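Local coordinates for Crov588 (PDB 6NYR), which is of unknown function but builds a circular leucine-rich-repeat solenoid from FNIP repeats, at residues Asn313-Ser318 and Glu334-Asn339; Asn307-Glu312 and Phe328-Thr333; Asn357-Ser362 and Val380-Leu385; Thr320-Gly325 and Thr342-Gly347; Asn269-Ser274 and Glu290-Asn295. All blocks are in the same frame, centred on the assembly; numbering follows the deposited sequence. Where two conformers were deposited one is given.

All five contacts join a coil of the leucine-rich-repeat ring to the next coil, on one side of the chain's centre. Along the chain, contact 5 closes before the others open; contacts 1, 2 and 4 then interleave, since contacts 1 and 2 pair the loops leading into strands 321-323 and 343-345 and contact 4 pairs those strands; contact 3 follows. The centre of contact 4 is about 22 Å from the chain's centre, those of the others 33 to 35 Å. Centres of contacts 1, 2 and 4 are 12 to 13 Å apart, those of contacts 3 and 5 26 Å. Recurring sequence motifs let similar joints be repeated round the circle.

Contact 1 (Asn313-Ser318 and Glu334-Asn339); sequences NVLPNS and ENVLPN
The ring of Pro338 is the bump of this joint, and the hollow that takes it is formed by Leu315, the carbonyl of Pro316 and the backbone of Asn317. Its CD sits 3.7 Å from Leu315 CB, while CG comes within 3.2 Å of Pro316 O and CB lies against Asn317 CA. Proline suits the place because its compact, rigid ring offers CB, CG and CD to the hollow. Leu315 answers with its CD1 methyl, which reaches over Val336 O and touches Leu337 CD2 at 4.1 Å; its CG stands anti to the carbonyl carbon (chi1 -61°), and this swings the branched end across to the next coil. Both segments belong to the convex-side loops of adjacent coils in the leucine-rich-repeat solenoid, where the buried leucines point inward and the asparagines face solvent. On the solvent side the amide of Asn317 slides past Pro338, with OD1 4.0 Å from Pro338 CB. No direct hydrogen bond joins the segments. A water bridges them, accepting from Leu315 N at 3.0 Å and donating to Val336 O at 2.7 Å. Farther along, Ser318 OG lies within hydrogen-bonding reach of Asn295 O and Leu297 O.

Contact 2 (Asn307-Glu312 and Phe328-Thr333); sequences NQIITE and FNQIIT
Asn307 and Gln330 meet with their side chains at about a right angle and their amide planes turned 61° apart. One oxygen joins them: Asn307 OD1 accepts Asn329 N at 2.8 Å and Gln330 NE2 at 3.3 Å, the two donors approaching from opposite faces of the Asn307 amide plane. The oxygen lies in the amide plane of Gln330, and the N-H of NE2 points at it (161°). The glutamine gets there by bending at chi2 (-61°), which folds its amide back over the backbone of Asn307. Asparagine is short enough to hold a neighbour's main chain, and the same grip recurs along this repeat solenoid: Asn285 OD1 takes Asn307 N, and Asn329 OD1 takes Asn351 N. Ile309 crosses Gln330 at roughly a right angle too, its CB 3.7 Å from Gln330 OE1. Deeper in, the Phe328 ring brings CE1 to 3.5 Å from Gln308 O, which lies at the ring edge, and near Ile310 CD1; this ring also stacks with Phe324. Where the backbones diverge, waters take over. One accepts from Ile310 N and donates to Ile331 O; another donates to Ile310 O and Ile331 O and accepts from Thr333 N.

Contact 3 (Asn357-Ser362 and Val380-Leu385); sequences NVLPNS and VLPNSL
The backbones of Asn357-Ser362 and Val380-Leu385 run almost in the same direction, 11° apart where they touch, as expected of equivalent loops in successive coils of a leucine-rich-repeat solenoid. The second segment ends in a type I beta turn from Pro382 to Leu385, closed by a weak Leu385 N to Pro382 O bond. Leu359 and Leu381 lie side by side and point the same way, Leu359 CD1 meeting Leu381 CD2 at 4.1 Å; both also pack on Leu366 of strand 365-367, an inward place that suits a branched apolar chain. The Pro382 ring fits beside them, its CG 3.4 Å from Pro360 O, and the exposed Asn361 amide slides past its CB. Ser384 suits its place because a short hydroxyl can reach the adjacent main chain: with chi1 at 46°, OG stands between its own N and carbonyl carbon. There Ser384 OG lies 2.7 Å from Asn361 O, with Leu363 O also near.

Contact 4 (Thr320-Gly325 and Thr342-Gly347); sequences THLTFG and THLTFG
Main-chain hydrogen bonds join parallel strands 321-323 and 343-345, and the residues flanking them, in register, histidine beside histidine and leucine beside leucine. Leu322 N gives to His343 O, Thr345 N to Leu322 O, and Phe324 N to Thr345 O at 2.8 Å, a nearly straight bond (171°). Thr320 O accepts from Thr342 N and His343 N, each at 3.0 Å. Aromatic pairing comes next. His321 and His343 form an offset stack with centroids 4.1 Å apart and planes at 12°; His321 NE2 stands over the His343 face. Each ring is steadied in plane by the preceding threonine: His321 ND1 donates to Thr320 OG1 at 2.7 Å, and His343 ND1 shares a bond with Thr342 OG1. The opposite sheet face is apolar, with Leu322 CD2 against Leu344 CD1 at 3.7 Å. The planes of Phe324 and Phe346 are close to parallel (9°), but the rings overlap little. Gly347 has no side chain, and so its CA can come 3.2 Å from Gly325 O, at which a CB would point; a water links that oxygen to Gly347 N. On one flank strand 299-301 continues the histidine stack through His299, on the other strand 365-367 through His365.

Contact 5 (Asn269-Ser274 and Glu290-Asn295); sequences NVLPNS and ENVLPN
Leu271 is the first residue of Asn269-Ser274 to press on the next coil, through two of its carbons. Its CB rests 3.7 Å from Pro294 CD, and CD1 also lies over Val292 O. Because CG lies beside the backbone N (chi1 -62°), CD1 can reach Leu293 CD2 at 4.0 Å in the interior, where leucine is at home in a leucine-rich repeat. Pro272 follows; its own ring faces away, but its carbonyl oxygen receives the next coil's proline, with Pro294 CB at 3.1 Å. The compact apolar ring of Pro294 thus lies against both Pro272 O and Leu271 CB. Asn273 comes next and is exposed. Its CA packs on Pro294 CB at 3.6 Å, and its OD1 accepts a weak hydrogen bond from Asn295 N at 3.4 Å. The side-chain amides of Asn273 and Asn295 stack, their planes 23° apart, although the two side chains run at about a right angle. Ser274 then turns back, its OG bonding Leu253 O in the coil before. Inward, strand 277-279 underlies the joint: its Ile278 touches both Leu271 and Pro294, in the loops that lead into and out of that strand.

Contact 1 (Asn313-Ser318 and Glu334-Asn339)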
# COMPACT_ATOMS: atom_id res chain seq x y z
N ASN A 313 -22.58 -10.12 29.66
CA ASN A 313 -23.22 -8.81 29.65
C ASN A 313 -22.20 -7.70 29.87
O ASN A 313 -22.47 -6.68 30.50
CB ASN A 313 -24.33 -8.76 30.69
CG ASN A 313 -25.38 -9.85 30.46
OD1 ASN A 313 -25.90 -10.00 29.35
ND2 ASN A 313 -25.67 -10.62 31.50
N VAL A 314 -21.00 -7.91 29.33
CA VAL A 314 -19.97 -6.88 29.28
C VAL A 314 -19.84 -6.30 27.88
O VAL A 314 -19.81 -5.09 27.70
CB VAL A 314 -18.62 -7.45 29.76
CG1 VAL A 314 -17.50 -6.44 29.52
CG2 VAL A 314 -18.68 -7.83 31.23
N LEU A 315 -19.77 -7.17 26.87
CA LEU A 315 -19.76 -6.73 25.48
C LEU A 315 -21.18 -6.40 25.03
O LEU A 315 -22.08 -7.23 25.20
CB LEU A 315 -19.16 -7.81 24.59
CG LEU A 315 -17.71 -8.19 24.90
CD1 LEU A 315 -17.24 -9.32 24.00
CD2 LEU A 315 -16.82 -6.97 24.76
N PRO A 316 -21.41 -5.22 24.48
CA PRO A 316 -22.78 -4.85 24.08
C PRO A 316 -23.23 -5.62 22.85
O PRO A 316 -22.43 -6.18 22.10
CB PRO A 316 -22.69 -3.35 23.79
CG PRO A 316 -21.25 -3.09 23.48
CD PRO A 316 -20.42 -4.16 24.15
N ASN A 317 -24.54 -5.65 22.66
CA ASN A 317 -25.14 -6.38 21.55
C ASN A 317 -25.02 -5.65 20.22
O ASN A 317 -25.45 -6.18 19.20
CB ASN A 317 -26.61 -6.66 21.86
CG ASN A 317 -26.78 -7.71 22.93
OD1 ASN A 317 -26.39 -8.87 22.75
ND2 ASN A 317 -27.36 -7.32 24.06
N SER A 318 -24.44 -4.45 20.21
CA SER A 318 -24.14 -3.74 18.98
C SER A 318 -22.80 -4.12 18.37
O SER A 318 -22.58 -3.85 17.18
CB SER A 318 -24.17 -2.23 19.24
OG SER A 318 -23.41 -1.90 20.39
N GLU A 334 -19.70 -19.08 27.57
CA GLU A 334 -20.81 -19.18 26.62
C GLU A 334 -21.37 -17.82 26.23
O GLU A 334 -21.33 -17.43 25.06
CB GLU A 334 -21.90 -20.08 27.21
CG GLU A 334 -21.68 -21.55 26.91
CD GLU A 334 -22.76 -22.45 27.46
OE1 GLU A 334 -23.70 -21.94 28.11
OE2 GLU A 334 -22.69 -23.68 27.22
N ASN A 335 -21.93 -17.09 27.18
CA ASN A 335 -22.72 -15.90 26.85
C ASN A 335 -21.90 -14.62 27.00
O ASN A 335 -22.34 -13.65 27.62
CB ASN A 335 -23.97 -15.86 27.71
CG ASN A 335 -24.89 -17.05 27.48
OD1 ASN A 335 -25.05 -17.91 28.36
ND2 ASN A 335 -25.48 -17.12 26.29
N VAL A 336 -20.71 -14.60 26.41
CA VAL A 336 -19.81 -13.46 26.48
C VAL A 336 -19.76 -12.70 25.15
O VAL A 336 -19.93 -11.49 25.11
CB VAL A 336 -18.40 -13.90 26.92
CG1 VAL A 336 -17.47 -12.69 26.96
CG2 VAL A 336 -18.45 -14.60 28.26
N LEU A 337 -19.49 -13.41 24.06
CA LEU A 337 -19.42 -12.78 22.75
C LEU A 337 -20.83 -12.48 22.26
O LEU A 337 -21.64 -13.41 22.15
CB LEU A 337 -18.70 -13.68 21.76
CG LEU A 337 -17.29 -14.12 22.17
CD1 LEU A 337 -16.73 -15.16 21.22
CD2 LEU A 337 -16.36 -12.93 22.26
N PRO A 338 -21.18 -11.23 21.96
CA PRO A 338 -22.57 -10.92 21.62
C PRO A 338 -22.95 -11.55 20.29
O PRO A 338 -22.11 -11.90 19.46
CB PRO A 338 -22.60 -9.39 21.55
CG PRO A 338 -21.19 -9.00 21.23
CD PRO A 338 -20.29 -10.06 21.84
N ASN A 339 -24.26 -11.68 20.09
CA ASN A 339 -24.80 -12.34 18.90
C ASN A 339 -24.75 -11.44 17.67
O ASN A 339 -25.22 -11.84 16.60
CB ASN A 339 -26.22 -12.83 19.16
CG ASN A 339 -26.24 -14.29 19.61
OD1 ASN A 339 -25.53 -15.13 19.04
ND2 ASN A 339 -27.03 -14.58 20.63
O HOH W 1 -19.68 -10.08 27.42

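Contact 2 (Asn307-Glu312 and Phe328-Thr333)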
# COMPACT_ATOMS: atom_id res chain seq x y z
N ASN A 307 -5.34 -8.02 29.14
CA ASN A 307 -5.50 -9.44 29.42
C ASN A 307 -6.39 -9.65 30.64
O ASN A 307 -6.07 -10.46 31.52
CB ASN A 307 -4.13 -10.09 29.64
CG ASN A 307 -4.20 -11.61 29.64
OD1 ASN A 307 -5.18 -12.20 29.18
ND2 ASN A 307 -3.15 -12.26 30.14
N GLN A 308 -7.51 -8.94 30.70
CA GLN A 308 -8.48 -9.09 31.77
C GLN A 308 -9.69 -9.85 31.25
O GLN A 308 -10.10 -9.68 30.09
CB GLN A 308 -8.89 -7.73 32.33
CG GLN A 308 -7.72 -6.96 32.92
CD GLN A 308 -7.08 -7.67 34.10
OE1 GLN A 308 -7.76 -8.06 35.05
NE2 GLN A 308 -5.77 -7.87 34.03
N ILE A 309 -10.26 -10.70 32.11
CA ILE A 309 -11.35 -11.56 31.70
C ILE A 309 -12.58 -10.73 31.35
O ILE A 309 -12.84 -9.67 31.94
CB ILE A 309 -11.64 -12.58 32.82
CG1 ILE A 309 -12.60 -13.66 32.32
CG2 ILE A 309 -12.22 -11.87 34.05
CD1 ILE A 309 -12.48 -14.97 33.08
N ILE A 310 -13.33 -11.22 30.37
CA ILE A 310 -14.57 -10.59 29.92
C ILE A 310 -15.70 -11.57 30.21
O ILE A 310 -15.74 -12.67 29.65
CB ILE A 310 -14.53 -10.25 28.42
CG1 ILE A 310 -13.24 -9.50 28.11
CG2 ILE A 310 -15.74 -9.42 28.02
CD1 ILE A 310 -13.07 -9.14 26.65
N THR A 311 -16.62 -11.16 31.08
CA THR A 311 -17.71 -12.03 31.51
C THR A 311 -19.00 -11.64 30.80
O THR A 311 -19.01 -10.82 29.88
CB THR A 311 -17.87 -11.99 33.03
OG1 THR A 311 -18.13 -10.64 33.45
CG2 THR A 311 -16.60 -12.49 33.71
N GLU A 312 -20.11 -12.23 31.25
CA GLU A 312 -21.40 -12.01 30.60
C GLU A 312 -21.82 -10.54 30.67
O GLU A 312 -21.46 -9.82 31.60
CB GLU A 312 -22.49 -12.86 31.24
CG GLU A 312 -22.37 -14.36 31.05
CD GLU A 312 -23.57 -15.10 31.61
OE1 GLU A 312 -24.36 -14.49 32.36
OE2 GLU A 312 -23.73 -16.30 31.30
N PHE A 328 -3.73 -11.03 25.26
CA PHE A 328 -4.99 -11.56 25.75
C PHE A 328 -5.01 -13.08 25.67
O PHE A 328 -4.75 -13.66 24.61
CB PHE A 328 -6.16 -10.99 24.95
CG PHE A 328 -7.50 -11.43 25.46
CD1 PHE A 328 -8.12 -10.75 26.50
CD2 PHE A 328 -8.14 -12.54 24.92
CE1 PHE A 328 -9.35 -11.15 26.97
CE2 PHE A 328 -9.37 -12.95 25.40
CZ PHE A 328 -9.97 -12.25 26.43
N ASN A 329 -5.33 -13.73 26.79
CA ASN A 329 -5.39 -15.19 26.84
C ASN A 329 -6.31 -15.63 27.96
O ASN A 329 -5.95 -16.52 28.75
CB ASN A 329 -3.99 -15.77 27.05
CG ASN A 329 -3.93 -17.25 26.74
OD1 ASN A 329 -4.76 -17.77 26.00
ND2 ASN A 329 -2.94 -17.94 27.32
N GLN A 330 -7.49 -15.02 28.05
CA GLN A 330 -8.47 -15.35 29.07
C GLN A 330 -9.51 -16.30 28.50
O GLN A 330 -9.82 -16.27 27.30
CB GLN A 330 -9.15 -14.09 29.59
CG GLN A 330 -8.23 -13.17 30.38
CD GLN A 330 -7.68 -13.84 31.62
OE1 GLN A 330 -8.42 -14.36 32.44
NE2 GLN A 330 -6.36 -13.83 31.75
N ILE A 331 -10.04 -17.16 29.37
CA ILE A 331 -11.10 -18.07 28.96
C ILE A 331 -12.30 -17.26 28.51
O ILE A 331 -12.64 -16.23 29.11
CB ILE A 331 -11.46 -19.03 30.11
CG1 ILE A 331 -10.32 -20.01 30.37
CG2 ILE A 331 -12.76 -19.77 29.80
CD1 ILE A 331 -10.47 -20.82 31.65
N ILE A 332 -12.96 -17.72 27.45
CA ILE A 332 -14.19 -17.13 26.96
C ILE A 332 -15.25 -18.22 27.02
O ILE A 332 -15.16 -19.22 26.29
CB ILE A 332 -14.05 -16.58 25.54
CG1 ILE A 332 -12.90 -15.58 25.45
CG2 ILE A 332 -15.34 -15.91 25.09
CD1 ILE A 332 -12.69 -15.01 24.06
N THR A 333 -16.23 -18.05 27.89
CA THR A 333 -17.30 -19.03 28.03
C THR A 333 -18.52 -18.58 27.21
O THR A 333 -18.40 -17.75 26.30
CB THR A 333 -17.62 -19.27 29.51
OG1 THR A 333 -17.90 -18.02 30.17
CG2 THR A 333 -16.45 -19.97 30.21
O HOH W 2 -12.92 -13.35 28.79
O HOH W 3 -15.44 -15.70 30.01
O HOH W 4 -21.08 -18.09 30.99

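Contact 3 (Asn357-Ser362 and Val380-Leu385)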
# COMPACT_ATOMS: atom_id res chain seq x y z
N ASN A 357 -21.07 -23.35 22.54
CA ASN A 357 -21.84 -22.17 22.17
C ASN A 357 -21.17 -20.90 22.67
O ASN A 357 -21.81 -20.03 23.27
CB ASN A 357 -23.26 -22.29 22.72
CG ASN A 357 -23.99 -23.50 22.15
OD1 ASN A 357 -24.16 -24.51 22.83
ND2 ASN A 357 -24.42 -23.40 20.90
N VAL A 358 -19.86 -20.79 22.42
CA VAL A 358 -19.12 -19.58 22.75
C VAL A 358 -19.09 -18.62 21.57
O VAL A 358 -19.37 -17.42 21.72
CB VAL A 358 -17.69 -19.95 23.20
CG1 VAL A 358 -16.86 -18.70 23.44
CG2 VAL A 358 -17.74 -20.83 24.44
N LEU A 359 -18.74 -19.12 20.39
CA LEU A 359 -18.68 -18.30 19.20
C LEU A 359 -20.09 -18.00 18.71
O LEU A 359 -20.86 -18.94 18.48
CB LEU A 359 -17.87 -19.00 18.12
CG LEU A 359 -16.38 -19.20 18.46
CD1 LEU A 359 -15.68 -20.05 17.40
CD2 LEU A 359 -15.66 -17.86 18.64
N PRO A 360 -20.47 -16.74 18.55
CA PRO A 360 -21.87 -16.43 18.20
C PRO A 360 -22.20 -16.86 16.78
O PRO A 360 -21.33 -17.00 15.92
CB PRO A 360 -21.95 -14.91 18.36
CG PRO A 360 -20.55 -14.44 18.04
CD PRO A 360 -19.62 -15.53 18.56
N ASN A 361 -23.50 -17.07 16.55
CA ASN A 361 -23.96 -17.55 15.26
C ASN A 361 -23.99 -16.47 14.19
O ASN A 361 -24.42 -16.73 13.07
CB ASN A 361 -25.36 -18.18 15.40
CG ASN A 361 -25.30 -19.64 15.80
OD1 ASN A 361 -24.51 -20.41 15.27
ND2 ASN A 361 -26.15 -20.02 16.75
N SER A 362 -23.53 -15.26 14.51
CA SER A 362 -23.38 -14.21 13.52
C SER A 362 -21.95 -14.12 12.98
O SER A 362 -21.72 -13.37 12.03
CB SER A 362 -23.78 -12.85 14.12
OG SER A 362 -23.11 -12.61 15.35
N VAL A 380 -18.53 -26.17 17.39
CA VAL A 380 -17.77 -25.08 17.98
C VAL A 380 -17.76 -23.91 17.01
O VAL A 380 -18.17 -22.80 17.35
CB VAL A 380 -16.34 -25.52 18.35
CG1 VAL A 380 -15.50 -24.31 18.72
CG2 VAL A 380 -16.37 -26.55 19.47
N LEU A 381 -17.27 -24.16 15.79
CA LEU A 381 -17.29 -23.13 14.76
C LEU A 381 -18.73 -22.92 14.31
O LEU A 381 -19.43 -23.89 13.99
CB LEU A 381 -16.39 -23.54 13.59
CG LEU A 381 -14.91 -23.73 13.93
CD1 LEU A 381 -14.13 -24.32 12.78
CD2 LEU A 381 -14.31 -22.39 14.35
N PRO A 382 -19.20 -21.68 14.26
CA PRO A 382 -20.61 -21.44 13.94
C PRO A 382 -20.89 -21.61 12.46
O PRO A 382 -19.99 -21.61 11.62
CB PRO A 382 -20.85 -19.99 14.38
CG PRO A 382 -19.49 -19.35 14.34
CD PRO A 382 -18.42 -20.43 14.33
N ASN A 383 -22.17 -21.79 12.15
CA ASN A 383 -22.60 -22.08 10.79
C ASN A 383 -22.69 -20.85 9.90
O ASN A 383 -23.08 -20.97 8.73
CB ASN A 383 -23.95 -22.80 10.81
CG ASN A 383 -23.81 -24.28 11.10
OD1 ASN A 383 -24.32 -24.78 12.11
ND2 ASN A 383 -23.11 -24.98 10.22
N SER A 384 -22.35 -19.67 10.42
CA SER A 384 -22.26 -18.46 9.62
C SER A 384 -20.85 -18.17 9.12
O SER A 384 -20.67 -17.25 8.32
CB SER A 384 -22.75 -17.26 10.44
OG SER A 384 -22.18 -17.30 11.75
N LEU A 385 -19.86 -18.92 9.58
CA LEU A 385 -18.47 -18.57 9.32
C LEU A 385 -18.11 -18.80 7.86
O LEU A 385 -18.32 -19.90 7.32
CB LEU A 385 -17.56 -19.39 10.23
CG LEU A 385 -16.18 -18.83 10.58
CD1 LEU A 385 -16.30 -17.68 11.58
CD2 LEU A 385 -15.29 -19.93 11.14

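Contact 4 (Thr320-Gly325 and Thr342-Gly347)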
# COMPACT_ATOMS: atom_id res chain seq x y z
N THR A 320 -19.81 -5.42 16.42
CA THR A 320 -19.60 -6.21 15.22
C THR A 320 -18.15 -6.61 15.01
O THR A 320 -17.89 -7.66 14.42
CB THR A 320 -20.07 -5.43 13.98
OG1 THR A 320 -19.28 -4.23 13.84
CG2 THR A 320 -21.54 -5.06 14.10
N HIS A 321 -17.20 -5.79 15.47
CA HIS A 321 -15.78 -6.03 15.25
C HIS A 321 -15.05 -6.02 16.59
O HIS A 321 -15.16 -5.06 17.35
CB HIS A 321 -15.20 -4.97 14.31
CG HIS A 321 -15.67 -5.10 12.90
ND1 HIS A 321 -16.95 -4.74 12.51
CD2 HIS A 321 -15.06 -5.58 11.79
CE1 HIS A 321 -17.09 -4.98 11.22
NE2 HIS A 321 -15.96 -5.49 10.76
N LEU A 322 -14.34 -7.11 16.88
CA LEU A 322 -13.55 -7.24 18.09
C LEU A 322 -12.15 -7.71 17.73
O LEU A 322 -11.99 -8.71 17.01
CB LEU A 322 -14.20 -8.22 19.07
CG LEU A 322 -13.36 -8.59 20.30
CD1 LEU A 322 -13.05 -7.37 21.14
CD2 LEU A 322 -14.11 -9.64 21.13
N THR A 323 -11.14 -6.99 18.21
CA THR A 323 -9.75 -7.30 17.92
C THR A 323 -8.95 -7.30 19.21
O THR A 323 -8.91 -6.28 19.92
CB THR A 323 -9.14 -6.30 16.93
OG1 THR A 323 -9.92 -6.30 15.72
CG2 THR A 323 -7.70 -6.67 16.61
N PHE A 324 -8.30 -8.42 19.51
CA PHE A 324 -7.48 -8.55 20.71
C PHE A 324 -6.02 -8.26 20.37
O PHE A 324 -5.57 -8.39 19.23
CB PHE A 324 -7.61 -9.96 21.30
CG PHE A 324 -8.91 -10.20 22.02
CD1 PHE A 324 -9.16 -9.58 23.24
CD2 PHE A 324 -9.87 -11.03 21.48
CE1 PHE A 324 -10.36 -9.80 23.90
CE2 PHE A 324 -11.07 -11.25 22.14
CZ PHE A 324 -11.31 -10.64 23.35
N GLY A 325 -5.28 -7.88 21.41
CA GLY A 325 -3.86 -7.61 21.28
C GLY A 325 -3.03 -8.83 21.61
O GLY A 325 -3.53 -9.95 21.75
N THR A 342 -19.48 -10.16 14.05
CA THR A 342 -19.14 -10.77 12.77
C THR A 342 -17.65 -10.97 12.56
O THR A 342 -17.25 -11.88 11.84
CB THR A 342 -19.66 -9.92 11.60
OG1 THR A 342 -19.05 -8.62 11.65
CG2 THR A 342 -21.17 -9.79 11.65
N HIS A 343 -16.82 -10.14 13.19
CA HIS A 343 -15.37 -10.18 12.99
C HIS A 343 -14.70 -10.34 14.34
O HIS A 343 -14.89 -9.50 15.24
CB HIS A 343 -14.89 -8.92 12.27
CG HIS A 343 -15.36 -8.83 10.85
ND1 HIS A 343 -16.67 -8.52 10.52
CD2 HIS A 343 -14.71 -9.02 9.68
CE1 HIS A 343 -16.79 -8.52 9.20
NE2 HIS A 343 -15.63 -8.82 8.67
N LEU A 344 -13.90 -11.40 14.49
CA LEU A 344 -13.17 -11.67 15.72
C LEU A 344 -11.73 -11.97 15.36
O LEU A 344 -11.46 -12.90 14.58
CB LEU A 344 -13.79 -12.85 16.48
CG LEU A 344 -13.05 -13.29 17.75
CD1 LEU A 344 -12.96 -12.14 18.73
CD2 LEU A 344 -13.74 -14.48 18.39
N THR A 345 -10.80 -11.22 15.94
CA THR A 345 -9.39 -11.38 15.67
C THR A 345 -8.67 -11.53 17.00
O THR A 345 -8.79 -10.67 17.88
CB THR A 345 -8.84 -10.17 14.89
OG1 THR A 345 -9.58 -10.03 13.67
CG2 THR A 345 -7.37 -10.36 14.56
N PHE A 346 -7.92 -12.61 17.14
CA PHE A 346 -7.11 -12.84 18.33
C PHE A 346 -5.67 -12.40 18.08
O PHE A 346 -5.24 -12.22 16.93
CB PHE A 346 -7.14 -14.31 18.74
CG PHE A 346 -8.44 -14.75 19.34
CD1 PHE A 346 -8.76 -14.41 20.64
CD2 PHE A 346 -9.33 -15.53 18.61
CE1 PHE A 346 -9.96 -14.82 21.20
CE2 PHE A 346 -10.52 -15.94 19.17
CZ PHE A 346 -10.83 -15.59 20.46
N GLY A 347 -4.94 -12.22 19.17
CA GLY A 347 -3.54 -11.84 19.13
C GLY A 347 -2.61 -13.02 19.36
O GLY A 347 -3.01 -14.19 19.34
O HOH W 5 -11.70 -8.84 13.58
O HOH W 6 -4.53 -12.31 22.14

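Contact 5 (Asn269-Ser274 and Glu290-Asn295)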
# COMPACT_ATOMS: atom_id res chain seq x y z
N ASN A 269 -21.08 5.10 33.24
CA ASN A 269 -21.46 6.47 32.88
C ASN A 269 -20.25 7.34 32.55
O ASN A 269 -20.29 8.56 32.69
CB ASN A 269 -22.28 7.13 34.00
CG ASN A 269 -23.67 6.55 34.13
OD1 ASN A 269 -24.58 6.93 33.39
ND2 ASN A 269 -23.84 5.64 35.08
N VAL A 270 -19.17 6.71 32.10
CA VAL A 270 -17.99 7.44 31.63
C VAL A 270 -17.89 7.43 30.11
O VAL A 270 -17.64 8.47 29.49
CB VAL A 270 -16.71 6.86 32.27
CG1 VAL A 270 -15.47 7.55 31.73
CG2 VAL A 270 -16.77 6.98 33.79
N LEU A 271 -18.10 6.29 29.50
CA LEU A 271 -18.09 6.16 28.05
C LEU A 271 -19.46 6.52 27.50
O LEU A 271 -20.43 5.80 27.73
CB LEU A 271 -17.69 4.73 27.63
CG LEU A 271 -16.30 4.29 28.06
CD1 LEU A 271 -16.07 2.83 27.69
CD2 LEU A 271 -15.24 5.18 27.43
N PRO A 272 -19.58 7.62 26.75
CA PRO A 272 -20.91 8.01 26.25
C PRO A 272 -21.47 6.95 25.31
O PRO A 272 -20.74 6.34 24.54
CB PRO A 272 -20.65 9.33 25.52
CG PRO A 272 -19.21 9.28 25.14
CD PRO A 272 -18.51 8.50 26.24
N ASN A 273 -22.79 6.75 25.39
CA ASN A 273 -23.44 5.72 24.59
C ASN A 273 -23.35 5.97 23.10
O ASN A 273 -23.67 5.06 22.32
CB ASN A 273 -24.91 5.61 25.01
CG ASN A 273 -25.10 4.86 26.31
OD1 ASN A 273 -24.40 3.88 26.57
ND2 ASN A 273 -26.04 5.31 27.13
N SER A 274 -22.91 7.16 22.68
CA SER A 274 -22.78 7.46 21.26
C SER A 274 -21.57 6.81 20.61
O SER A 274 -21.52 6.72 19.38
CB SER A 274 -22.69 8.98 21.07
OG SER A 274 -21.79 9.55 22.01
N GLU A 290 -19.76 -4.62 33.86
CA GLU A 290 -21.00 -4.97 33.17
C GLU A 290 -21.53 -3.85 32.28
O GLU A 290 -21.67 -4.02 31.07
CB GLU A 290 -22.07 -5.39 34.18
CG GLU A 290 -22.33 -6.89 34.23
CD GLU A 290 -23.71 -7.23 34.78
OE1 GLU A 290 -24.53 -6.31 34.97
OE2 GLU A 290 -23.97 -8.43 35.01
N ASN A 291 -21.86 -2.70 32.87
CA ASN A 291 -22.54 -1.65 32.11
C ASN A 291 -21.61 -0.47 31.86
O ASN A 291 -21.99 0.69 32.08
CB ASN A 291 -23.81 -1.22 32.85
CG ASN A 291 -24.86 -2.31 32.90
OD1 ASN A 291 -25.02 -3.00 33.92
ND2 ASN A 291 -25.58 -2.49 31.80
N VAL A 292 -20.41 -0.77 31.39
CA VAL A 292 -19.38 0.24 31.17
C VAL A 292 -19.27 0.62 29.69
O VAL A 292 -19.18 1.80 29.36
CB VAL A 292 -18.02 -0.27 31.71
CG1 VAL A 292 -16.93 0.77 31.51
CG2 VAL A 292 -18.15 -0.67 33.17
N LEU A 293 -19.27 -0.37 28.81
CA LEU A 293 -19.10 -0.11 27.39
C LEU A 293 -20.38 0.50 26.81
O LEU A 293 -21.49 0.09 27.19
CB LEU A 293 -18.76 -1.40 26.65
CG LEU A 293 -17.41 -2.04 26.98
CD1 LEU A 293 -17.24 -3.35 26.24
CD2 LEU A 293 -16.29 -1.07 26.65
N PRO A 294 -20.26 1.46 25.91
CA PRO A 294 -21.46 2.08 25.33
C PRO A 294 -22.27 1.07 24.54
O PRO A 294 -21.76 0.06 24.06
CB PRO A 294 -20.92 3.20 24.44
CG PRO A 294 -19.46 2.94 24.28
CD PRO A 294 -19.00 2.04 25.38
N ASN A 295 -23.56 1.36 24.40
CA ASN A 295 -24.49 0.47 23.72
C ASN A 295 -24.52 0.66 22.21
O ASN A 295 -25.17 -0.12 21.52
CB ASN A 295 -25.90 0.65 24.31
CG ASN A 295 -26.36 2.10 24.26
OD1 ASN A 295 -25.90 2.89 23.44
ND2 ASN A 295 -27.28 2.45 25.16